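Local coordinates for SPBc2 prophage-derived uncharacterized protein YomS (Bacillus subtilis, PDB 6I5O) that is of unknown function, a beta-rich five-chain assembly encoded by the SPbeta prophage and linked to its lytic cassette, at residues K15-F20 / K113-S118; P27-E32 / M100-S105; E40-I45 / Y88-I93; I54-V59 / S80-T85. One frame throughout, in Å; residues are numbered along the deposited sequence. Where two conformers were deposited one is given.

Contact 1: residues K15-F20 / K113-S118; sequences KTSFTF and KGIVVS
Thr16 overlaps Val116 through its methyl: CG2 of Thr16 lies 3.5 Å from CG2 of Val116, tighter than usual for two carbons. The two side chains rise together from one face of the sheet. The first torsion of Thr16, chi1 -160°, swings its methyl to the Val116 side. The same pair is bonded through its backbones, and Val116 N to Thr16 O is the shorter and straighter bond at 2.9 Å. Strands 15-19 and 113-117 are neighbours in the antiparallel sheet of this all-beta subunit, and strand 40-46 flanks 113-117 on its other edge. Gly114 and Phe18 form the next hydrogen-bonded pair, with Gly114 N 2.7 Å from Phe18 O. The Phe20 ring packs beside this glycine, with CE2 of Phe20 4.0 Å from Gly114 N. Phe18 CD2 sits over the centre of one face of the Phe20 ring. On the sheet face of Lys15, Ser17 and Thr19, the extended Lys113 chain runs alongside Thr19, with CE 3.6 Å from Thr19 OG1. Lys15 packs CG against Val117 CG2 at 4.1 Å, while its NZ bonds to Gly36, Phe38 and Ala94 carbonyls of the second subunit.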
# COMPACT_ATOMS: atom_id res chain seq x y z
N LYS A 15 -10.23 14.75 6.31
CA LYS A 15 -10.75 13.80 7.31
C LYS A 15 -12.05 14.35 7.87
O LYS A 15 -12.22 15.60 7.95
CB LYS A 15 -9.79 13.60 8.48
CG LYS A 15 -8.41 13.08 8.07
CD LYS A 15 -7.55 12.78 9.31
CE LYS A 15 -6.18 12.25 9.01
NZ LYS A 15 -5.44 12.00 10.27
N THR A 16 -12.91 13.45 8.27
CA THR A 16 -14.07 13.85 9.12
C THR A 16 -14.38 12.70 10.06
O THR A 16 -13.87 11.60 9.96
CB THR A 16 -15.23 14.35 8.26
OG1 THR A 16 -16.06 15.12 9.17
CG2 THR A 16 -15.97 13.23 7.59
N SER A 17 -15.26 13.00 11.01
CA SER A 17 -15.75 12.05 12.03
C SER A 17 -17.21 11.74 11.73
O SER A 17 -17.89 12.54 11.07
CB SER A 17 -15.57 12.61 13.40
OG SER A 17 -14.20 12.86 13.67
N PHE A 18 -17.65 10.56 12.12
CA PHE A 18 -19.06 10.15 11.93
C PHE A 18 -19.46 9.26 13.09
O PHE A 18 -18.74 8.34 13.47
CB PHE A 18 -19.25 9.42 10.60
CG PHE A 18 -20.70 9.17 10.30
CD1 PHE A 18 -21.52 10.20 9.84
CD2 PHE A 18 -21.22 7.90 10.43
CE1 PHE A 18 -22.86 9.96 9.58
CE2 PHE A 18 -22.58 7.67 10.14
CZ PHE A 18 -23.34 8.68 9.68
N THR A 19 -20.66 9.52 13.60
CA THR A 19 -21.24 8.64 14.63
C THR A 19 -22.22 7.66 14.00
O THR A 19 -23.28 8.08 13.52
CB THR A 19 -21.89 9.48 15.74
OG1 THR A 19 -20.84 10.20 16.37
CG2 THR A 19 -22.59 8.60 16.75
N PHE A 20 -21.93 6.37 14.09
CA PHE A 20 -22.86 5.31 13.65
C PHE A 20 -23.89 5.06 14.75
O PHE A 20 -25.08 4.88 14.46
CB PHE A 20 -22.11 4.06 13.26
CG PHE A 20 -21.14 4.24 12.12
CD1 PHE A 20 -21.56 4.18 10.82
CD2 PHE A 20 -19.80 4.55 12.37
CE1 PHE A 20 -20.66 4.34 9.78
CE2 PHE A 20 -18.89 4.68 11.31
CZ PHE A 20 -19.35 4.61 10.02
N LYS A 113 -18.12 4.88 16.43
CA LYS A 113 -17.77 6.19 15.85
C LYS A 113 -16.61 5.99 14.92
O LYS A 113 -15.79 5.14 15.19
CB LYS A 113 -17.44 7.22 16.91
CG LYS A 113 -18.59 7.58 17.83
CD LYS A 113 -18.29 8.58 18.88
CE LYS A 113 -19.54 9.05 19.58
NZ LYS A 113 -19.21 9.96 20.71
N GLY A 114 -16.55 6.72 13.82
CA GLY A 114 -15.42 6.54 12.89
C GLY A 114 -14.76 7.83 12.54
O GLY A 114 -15.30 8.93 12.73
N ILE A 115 -13.55 7.67 12.06
CA ILE A 115 -12.80 8.75 11.38
C ILE A 115 -12.52 8.21 9.97
O ILE A 115 -12.05 7.09 9.79
CB ILE A 115 -11.49 9.09 12.10
CG1 ILE A 115 -11.81 9.72 13.45
CG2 ILE A 115 -10.63 10.02 11.25
CD1 ILE A 115 -10.61 9.88 14.37
N VAL A 116 -12.80 9.07 8.99
CA VAL A 116 -12.64 8.73 7.56
C VAL A 116 -11.56 9.63 7.01
O VAL A 116 -11.39 10.79 7.45
CB VAL A 116 -13.95 8.80 6.75
CG1 VAL A 116 -14.85 7.66 7.16
CG2 VAL A 116 -14.56 10.16 6.85
N VAL A 117 -10.83 9.11 6.01
CA VAL A 117 -9.63 9.75 5.46
C VAL A 117 -9.68 9.64 3.94
O VAL A 117 -9.99 8.53 3.41
CB VAL A 117 -8.37 9.09 6.02
CG1 VAL A 117 -7.13 9.78 5.57
CG2 VAL A 117 -8.42 8.97 7.55
N SER A 118 -9.35 10.71 3.25
CA SER A 118 -9.29 10.74 1.77
C SER A 118 -7.90 10.36 1.26
O SER A 118 -6.99 10.01 2.02
CB SER A 118 -9.72 12.06 1.24
OG SER A 118 -8.71 13.08 1.45

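Contact 2: residues P27-E32 / M100-S105; sequences PSEGEE and MFEVVS
Met100 reaches across to two glutamates of the loop 27-32. Its SD lies 3.7 Å from CB of Glu29. The chain bends at its last torsion (chi3 -69°), which in the conformer given brings Met100 CE to 3.7 Å from Glu32 CG. The thioether thus fills the ground between the aliphatic parts of both acids. Their charged ends bind lysines elsewhere: Lys65 for Glu29 and Lys98 for Glu32. At Phe101 the backbone N does not meet the loop directly. It donates to a water 2.9 Å away, which also contacts the Glu29 and Glu31 carbonyl oxygens. Glu102 crosses Glu29, with its CD 4.1 Å from CG of Glu29, and the two carboxylate planes stand 86° apart. Glu29 OE2 and Glu102 OE1 are 4.4 Å apart, and Lys65 forms a salt bridge with both, which would offset their like charges. The loop follows strand 98-107 in the antiparallel sense but makes one isolated beta bridge with it. In the conformer given, Ser28 OG accepts from Gly30 N, an ST turn just after that bridge. Val103 is the strand's partner in the bridge: its N is 2.9 Å from Ser28 O, and its O accepts from Ser28 N. Beyond it, Val104 and Ser105 form a classic beta bulge opposite Glu53. Here the loop side is Pro27, whose CG rests 3.4 Å from Val104 O.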
# COMPACT_ATOMS: atom_id res chain seq x y z
N PRO A 27 -30.72 -3.38 19.91
CA PRO A 27 -30.29 -3.58 18.53
C PRO A 27 -30.77 -2.47 17.60
O PRO A 27 -31.91 -2.00 17.69
CB PRO A 27 -30.83 -4.96 18.18
CG PRO A 27 -31.06 -5.64 19.48
CD PRO A 27 -31.46 -4.54 20.43
N SER A 28 -29.92 -2.16 16.63
CA SER A 28 -30.19 -1.09 15.64
C SER A 28 -29.18 -1.19 14.51
O SER A 28 -28.01 -1.46 14.82
CB SER A 28 -30.08 0.29 16.28
OG SER A 28 -30.39 1.30 15.29
N GLU A 29 -29.56 -0.84 13.30
CA GLU A 29 -28.57 -0.65 12.22
C GLU A 29 -27.80 0.63 12.44
O GLU A 29 -26.64 0.67 11.94
CB GLU A 29 -29.26 -0.67 10.85
CG GLU A 29 -29.69 -2.07 10.47
CD GLU A 29 -30.36 -2.11 9.09
OE1 GLU A 29 -31.02 -1.08 8.70
OE2 GLU A 29 -30.31 -3.12 8.46
N GLY A 30 -28.30 1.62 13.14
CA GLY A 30 -27.63 2.90 13.31
C GLY A 30 -27.55 3.70 12.02
O GLY A 30 -28.33 3.43 11.08
N GLU A 31 -26.77 4.74 12.02
CA GLU A 31 -26.69 5.71 10.91
C GLU A 31 -25.73 5.18 9.86
O GLU A 31 -24.74 4.50 10.22
CB GLU A 31 -26.23 7.08 11.41
CG GLU A 31 -27.13 7.61 12.47
CD GLU A 31 -28.53 7.84 11.92
OE1 GLU A 31 -28.68 8.37 10.82
OE2 GLU A 31 -29.50 7.47 12.60
N GLU A 32 -26.07 5.44 8.61
CA GLU A 32 -25.24 4.97 7.48
C GLU A 32 -24.36 6.11 7.02
O GLU A 32 -24.81 7.28 6.91
CB GLU A 32 -26.12 4.57 6.30
CG GLU A 32 -26.97 3.35 6.60
CD GLU A 32 -27.88 2.97 5.45
OE1 GLU A 32 -28.47 3.83 4.85
OE2 GLU A 32 -28.01 1.83 5.18
N MET A 100 -22.16 0.72 7.12
CA MET A 100 -23.10 0.57 8.24
C MET A 100 -22.49 -0.39 9.25
O MET A 100 -21.87 -1.37 8.86
CB MET A 100 -24.43 0.03 7.72
CG MET A 100 -25.33 -0.43 8.85
SD MET A 100 -26.71 -1.47 8.32
CE MET A 100 -27.58 -0.20 7.46
N PHE A 101 -22.66 -0.09 10.53
CA PHE A 101 -22.15 -0.94 11.64
C PHE A 101 -23.33 -1.30 12.51
O PHE A 101 -23.74 -0.43 13.32
CB PHE A 101 -21.07 -0.19 12.40
CG PHE A 101 -19.84 -0.08 11.56
CD1 PHE A 101 -19.72 0.90 10.57
CD2 PHE A 101 -18.88 -1.09 11.60
CE1 PHE A 101 -18.70 0.84 9.65
CE2 PHE A 101 -17.84 -1.11 10.70
CZ PHE A 101 -17.76 -0.16 9.73
N GLU A 102 -23.88 -2.47 12.32
CA GLU A 102 -25.14 -2.88 12.96
C GLU A 102 -24.86 -3.40 14.36
O GLU A 102 -24.02 -4.32 14.52
CB GLU A 102 -25.80 -3.99 12.15
CG GLU A 102 -27.11 -4.47 12.79
CD GLU A 102 -27.90 -5.41 11.94
OE1 GLU A 102 -27.50 -5.67 10.77
OE2 GLU A 102 -29.03 -5.74 12.36
N VAL A 103 -25.58 -2.87 15.36
CA VAL A 103 -25.62 -3.48 16.70
C VAL A 103 -26.64 -4.60 16.62
O VAL A 103 -27.86 -4.30 16.60
CB VAL A 103 -25.94 -2.44 17.78
CG1 VAL A 103 -26.11 -3.09 19.14
CG2 VAL A 103 -24.89 -1.34 17.82
N VAL A 104 -26.16 -5.83 16.53
CA VAL A 104 -27.04 -7.02 16.44
C VAL A 104 -27.60 -7.31 17.83
O VAL A 104 -28.78 -7.73 17.97
CB VAL A 104 -26.24 -8.21 15.90
CG1 VAL A 104 -27.02 -9.51 15.96
CG2 VAL A 104 -25.82 -7.93 14.49
N SER A 105 -26.79 -7.12 18.87
CA SER A 105 -27.16 -7.38 20.25
C SER A 105 -26.30 -6.53 21.16
O SER A 105 -25.17 -6.19 20.77
CB SER A 105 -27.06 -8.86 20.61
OG SER A 105 -25.74 -9.30 20.55
O HOH W 1 -24.34 2.11 11.46

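Contact 3: residues E40-I45 / Y88-I93; sequences ELTVKI and YWDFDI
Lys44 bends at chi2 (66°) and again at chi4, and the first bend lays its CD over the Tyr88 ring. A chi1 of -72° swings that ring to the lysine side, and chi2 of -88° turns its face to Lys44 CD. The result is a CH-pi contact: CD of Lys44 lies 3.6 Å from the centroid of the Tyr88 ring, over its centre. Beyond the ring, one water takes a bond from Lys44 NZ and also bonds Tyr88 OH. On the sheet face that carries Lys44 and Tyr88, Thr42 OG1 donates to Asp90 OD1 at 2.6 Å. The hydroxyl comes from above the carboxylate plane, while Asp90 OD2 forms a salt bridge with Lys73. Strands 40-45 and 88-92 are antiparallel neighbours near the centre of the subunit. Two hydrogen-bonded pairs join them, Leu41 with Phe91 and Val43 with Trp89. The other face is apolar. Leu41 CD2 lies 4.1 Å from CD1 of Phe91, and CG2 of Val43 is 3.9 Å from CE1 of the same ring. The two faces therefore differ in chemistry. One supplies the aromatic interior, shared with Phe56 and Phe101. The other, carrying Thr42, Lys44, Tyr88 and Asp90, is largely polar and meets a neighbouring subunit. Lys44 thus joins an apolar contact along its chain to salt bridges with Glu64 and Asp60 of that subunit at its ammonium.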
# COMPACT_ATOMS: atom_id res chain seq x y z
N GLU A 40 -10.62 5.61 3.28
CA GLU A 40 -10.36 4.71 4.42
C GLU A 40 -11.27 5.12 5.59
O GLU A 40 -11.59 6.28 5.74
CB GLU A 40 -8.88 4.80 4.87
CG GLU A 40 -7.87 4.47 3.79
CD GLU A 40 -6.43 4.72 4.20
OE1 GLU A 40 -6.06 5.86 4.77
OE2 GLU A 40 -5.65 3.80 3.83
N LEU A 41 -11.59 4.13 6.41
CA LEU A 41 -12.36 4.33 7.66
C LEU A 41 -11.71 3.56 8.78
O LEU A 41 -11.34 2.41 8.61
CB LEU A 41 -13.76 3.77 7.43
CG LEU A 41 -14.68 3.60 8.63
CD1 LEU A 41 -15.07 4.88 9.27
CD2 LEU A 41 -15.92 2.85 8.23
N THR A 42 -11.66 4.21 9.93
CA THR A 42 -11.31 3.52 11.18
C THR A 42 -12.48 3.70 12.14
O THR A 42 -12.83 4.84 12.47
CB THR A 42 -10.03 4.09 11.79
OG1 THR A 42 -8.95 3.91 10.86
CG2 THR A 42 -9.66 3.39 13.08
N VAL A 43 -13.05 2.60 12.58
CA VAL A 43 -14.20 2.59 13.53
C VAL A 43 -13.69 2.25 14.92
O VAL A 43 -12.91 1.31 15.07
CB VAL A 43 -15.22 1.52 13.09
CG1 VAL A 43 -16.37 1.43 14.07
CG2 VAL A 43 -15.78 1.87 11.74
N LYS A 44 -14.16 3.01 15.91
CA LYS A 44 -13.90 2.72 17.33
C LYS A 44 -15.19 2.20 17.93
O LYS A 44 -16.26 2.88 17.87
CB LYS A 44 -13.43 3.97 18.06
CG LYS A 44 -13.26 3.78 19.54
CD LYS A 44 -12.14 2.83 19.93
CE LYS A 44 -12.15 2.38 21.38
NZ LYS A 44 -11.95 3.50 22.30
N ILE A 45 -15.09 1.04 18.56
CA ILE A 45 -16.23 0.46 19.33
C ILE A 45 -15.91 0.71 20.80
O ILE A 45 -14.85 0.28 21.29
CB ILE A 45 -16.39 -1.03 19.00
CG1 ILE A 45 -16.76 -1.19 17.53
CG2 ILE A 45 -17.44 -1.68 19.87
CD1 ILE A 45 -16.52 -2.55 16.99
N TYR A 88 -10.41 -0.77 17.64
CA TYR A 88 -10.40 -0.04 16.36
C TYR A 88 -10.38 -1.06 15.22
O TYR A 88 -9.56 -2.01 15.24
CB TYR A 88 -9.17 0.84 16.25
CG TYR A 88 -9.20 2.05 17.15
CD1 TYR A 88 -9.78 3.26 16.78
CD2 TYR A 88 -8.53 1.99 18.35
CE1 TYR A 88 -9.76 4.38 17.61
CE2 TYR A 88 -8.50 3.10 19.18
CZ TYR A 88 -9.10 4.28 18.83
OH TYR A 88 -9.02 5.36 19.67
N TRP A 89 -11.18 -0.78 14.18
CA TRP A 89 -11.19 -1.61 12.96
C TRP A 89 -11.00 -0.70 11.76
O TRP A 89 -11.70 0.32 11.61
CB TRP A 89 -12.51 -2.35 12.84
CG TRP A 89 -12.68 -3.44 13.83
CD1 TRP A 89 -13.18 -3.34 15.09
CD2 TRP A 89 -12.35 -4.82 13.64
NE1 TRP A 89 -13.14 -4.56 15.71
CE2 TRP A 89 -12.64 -5.48 14.83
CE3 TRP A 89 -11.82 -5.56 12.56
CZ2 TRP A 89 -12.47 -6.85 14.99
CZ3 TRP A 89 -11.62 -6.91 12.72
CH2 TRP A 89 -11.98 -7.55 13.91
N ASP A 90 -10.09 -1.10 10.88
CA ASP A 90 -9.72 -0.34 9.67
C ASP A 90 -10.35 -0.97 8.42
O ASP A 90 -10.31 -2.20 8.27
CB ASP A 90 -8.22 -0.34 9.47
CG ASP A 90 -7.45 0.58 10.34
OD1 ASP A 90 -8.07 1.47 11.00
OD2 ASP A 90 -6.22 0.30 10.45
N PHE A 91 -10.87 -0.11 7.56
CA PHE A 91 -11.57 -0.56 6.34
C PHE A 91 -11.13 0.27 5.16
O PHE A 91 -10.93 1.47 5.27
CB PHE A 91 -13.08 -0.41 6.46
CG PHE A 91 -13.69 -1.14 7.62
CD1 PHE A 91 -13.74 -0.58 8.88
CD2 PHE A 91 -14.12 -2.45 7.45
CE1 PHE A 91 -14.27 -1.29 9.93
CE2 PHE A 91 -14.67 -3.16 8.51
CZ PHE A 91 -14.72 -2.57 9.74
N ASP A 92 -11.00 -0.41 4.03
CA ASP A 92 -10.82 0.25 2.72
C ASP A 92 -12.20 0.41 2.10
O ASP A 92 -12.87 -0.60 1.80
CB ASP A 92 -9.90 -0.55 1.81
CG ASP A 92 -9.77 0.00 0.40
OD1 ASP A 92 -10.33 1.09 0.03
OD2 ASP A 92 -9.06 -0.68 -0.39
N ILE A 93 -12.65 1.66 2.01
CA ILE A 93 -14.05 1.95 1.64
C ILE A 93 -14.17 2.73 0.34
O ILE A 93 -15.28 3.11 -0.03
CB ILE A 93 -14.74 2.73 2.78
CG1 ILE A 93 -14.12 4.13 2.99
CG2 ILE A 93 -14.79 1.91 4.06
CD1 ILE A 93 -14.92 5.04 3.86
O HOH W 2 -9.08 4.12 22.21

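Contact 4: residues I54-V59 / S80-T85; sequences IKFYAV and SSTLNT
Phe56 lies against the backbone of Ser80 and Ser81, where the short strand 81-82 pairs with strand 51-59 in the antiparallel sheet of this all-beta subunit. Its CB is 3.5 Å from Ser80 O, the same oxygen that accepts from Phe56 N. CG of Phe56 is 3.4 Å from that Ser80 O, and CD2 lies 3.3 Å from Ser80 C. Further out, CE2 is 3.5 Å from Ser81 N, which stands over one ring face, offset toward the rim. At the tip, CZ meets Ser81 C and then the methyl of Thr82, CG2, at 4.0 Å. With chi1 at -174°, Thr82 turns this methyl to the ring and leaves OG1 to accept from Asn84 N, in an ST turn that ends the short strand. The same hydroxyl also bonds Glu87. The ring of Phe56 goes on to meet Trp89 in the interior. Alongside, Ile54 and Thr82 form a hydrogen-bonded pair, with both N-to-O distances 2.9 Å, and the bond from Ile54 N is nearly straight at 172°. On the other face of the sheet, Lys55 CG lies 4.0 Å from Ser81 CB, and the Lys55 ammonium forms a salt bridge with Glu53. Where the strands part, one water bridges them, donating to Phe56 O and to Ser80 O, each 2.8 Å away.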
# COMPACT_ATOMS: atom_id res chain seq x y z
N ILE A 54 -21.35 -6.59 17.02
CA ILE A 54 -21.38 -5.56 15.96
C ILE A 54 -21.07 -6.29 14.65
O ILE A 54 -20.05 -6.98 14.61
CB ILE A 54 -20.34 -4.45 16.22
CG1 ILE A 54 -20.39 -3.92 17.65
CG2 ILE A 54 -20.46 -3.37 15.18
CD1 ILE A 54 -21.71 -3.28 18.04
N LYS A 55 -21.92 -6.11 13.64
CA LYS A 55 -21.60 -6.64 12.29
C LYS A 55 -21.33 -5.49 11.35
O LYS A 55 -21.96 -4.44 11.39
CB LYS A 55 -22.77 -7.46 11.75
CG LYS A 55 -22.86 -8.83 12.41
CD LYS A 55 -23.89 -9.69 11.76
CE LYS A 55 -23.56 -11.17 11.77
NZ LYS A 55 -24.43 -11.81 12.77
N PHE A 56 -20.30 -5.68 10.51
CA PHE A 56 -19.76 -4.63 9.64
C PHE A 56 -20.34 -4.82 8.25
O PHE A 56 -20.28 -5.96 7.73
CB PHE A 56 -18.25 -4.74 9.57
CG PHE A 56 -17.50 -4.91 10.87
CD1 PHE A 56 -18.01 -4.47 12.08
CD2 PHE A 56 -16.25 -5.50 10.87
CE1 PHE A 56 -17.26 -4.62 13.24
CE2 PHE A 56 -15.51 -5.67 12.03
CZ PHE A 56 -16.04 -5.24 13.21
N TYR A 57 -20.91 -3.77 7.66
CA TYR A 57 -21.56 -3.89 6.35
C TYR A 57 -21.19 -2.77 5.41
O TYR A 57 -21.02 -1.58 5.76
CB TYR A 57 -23.09 -3.87 6.49
CG TYR A 57 -23.63 -5.11 7.11
CD1 TYR A 57 -23.64 -6.30 6.44
CD2 TYR A 57 -24.17 -5.10 8.40
CE1 TYR A 57 -24.19 -7.46 6.95
CE2 TYR A 57 -24.72 -6.24 8.93
CZ TYR A 57 -24.70 -7.43 8.22
OH TYR A 57 -25.23 -8.58 8.74
N ALA A 58 -21.04 -3.15 4.15
CA ALA A 58 -21.13 -2.26 2.99
C ALA A 58 -22.57 -2.24 2.50
O ALA A 58 -23.22 -3.29 2.54
CB ALA A 58 -20.19 -2.70 1.92
N VAL A 59 -23.05 -1.08 2.07
CA VAL A 59 -24.43 -0.95 1.60
C VAL A 59 -24.41 -0.28 0.23
O VAL A 59 -23.79 0.75 0.08
CB VAL A 59 -25.30 -0.17 2.61
CG1 VAL A 59 -26.74 -0.10 2.13
CG2 VAL A 59 -25.20 -0.77 3.98
N SER A 80 -15.31 -9.52 9.94
CA SER A 80 -16.50 -8.78 9.49
C SER A 80 -17.46 -8.56 10.65
O SER A 80 -18.56 -8.08 10.41
CB SER A 80 -17.19 -9.45 8.34
OG SER A 80 -17.54 -10.77 8.68
N SER A 81 -17.04 -8.85 11.87
CA SER A 81 -17.90 -8.62 13.06
C SER A 81 -17.01 -8.64 14.28
O SER A 81 -15.87 -9.09 14.19
CB SER A 81 -18.99 -9.64 13.17
OG SER A 81 -18.46 -10.95 13.34
N THR A 82 -17.56 -8.24 15.41
CA THR A 82 -16.82 -8.39 16.67
C THR A 82 -17.79 -8.56 17.83
O THR A 82 -18.92 -8.01 17.80
CB THR A 82 -15.88 -7.21 16.94
OG1 THR A 82 -15.12 -7.53 18.11
CG2 THR A 82 -16.58 -5.89 17.14
N LEU A 83 -17.34 -9.30 18.82
CA LEU A 83 -18.03 -9.46 20.12
C LEU A 83 -17.37 -8.61 21.18
O LEU A 83 -17.80 -8.71 22.35
CB LEU A 83 -17.98 -10.93 20.53
CG LEU A 83 -18.69 -11.88 19.58
CD1 LEU A 83 -18.55 -13.31 19.99
CD2 LEU A 83 -20.15 -11.49 19.43
N ASN A 84 -16.35 -7.84 20.84
CA ASN A 84 -15.53 -7.12 21.84
C ASN A 84 -15.84 -5.63 21.81
O ASN A 84 -16.34 -5.11 20.82
CB ASN A 84 -14.04 -7.36 21.61
CG ASN A 84 -13.68 -8.80 21.81
OD1 ASN A 84 -12.90 -9.31 21.01
ND2 ASN A 84 -14.17 -9.45 22.83
N THR A 85 -15.48 -4.96 22.88
CA THR A 85 -15.50 -3.49 22.97
C THR A 85 -14.04 -3.03 23.03
O THR A 85 -13.12 -3.87 23.19
CB THR A 85 -16.35 -3.04 24.17
OG1 THR A 85 -16.54 -1.60 24.07
CG2 THR A 85 -15.73 -3.47 25.48
O HOH W 3 -20.85 -8.50 8.78

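All four contacts belong to one antiparallel sheet that curls round a shared interior. Contacts 1 and 3 are neighbours, with centres about 9 Å apart, joined by Lys113 O to Lys44 N and Ile115 O to Thr42 N; both also touch the second subunit. Contacts 2 and 4 are likewise about 9 Å apart between centres, and strands 98-107 and 51-59 link them. Phe101 of contact 2 ties the others together: it meets Phe20 of contact 1, Phe91 of contact 3 and Phe56 of contact 4. Contacts 1 and 4 do not touch, their nearest atoms being about 7 Å apart. Along the chain the contacts are nested, 4 within 3, 3 within 2 and 2 within 1.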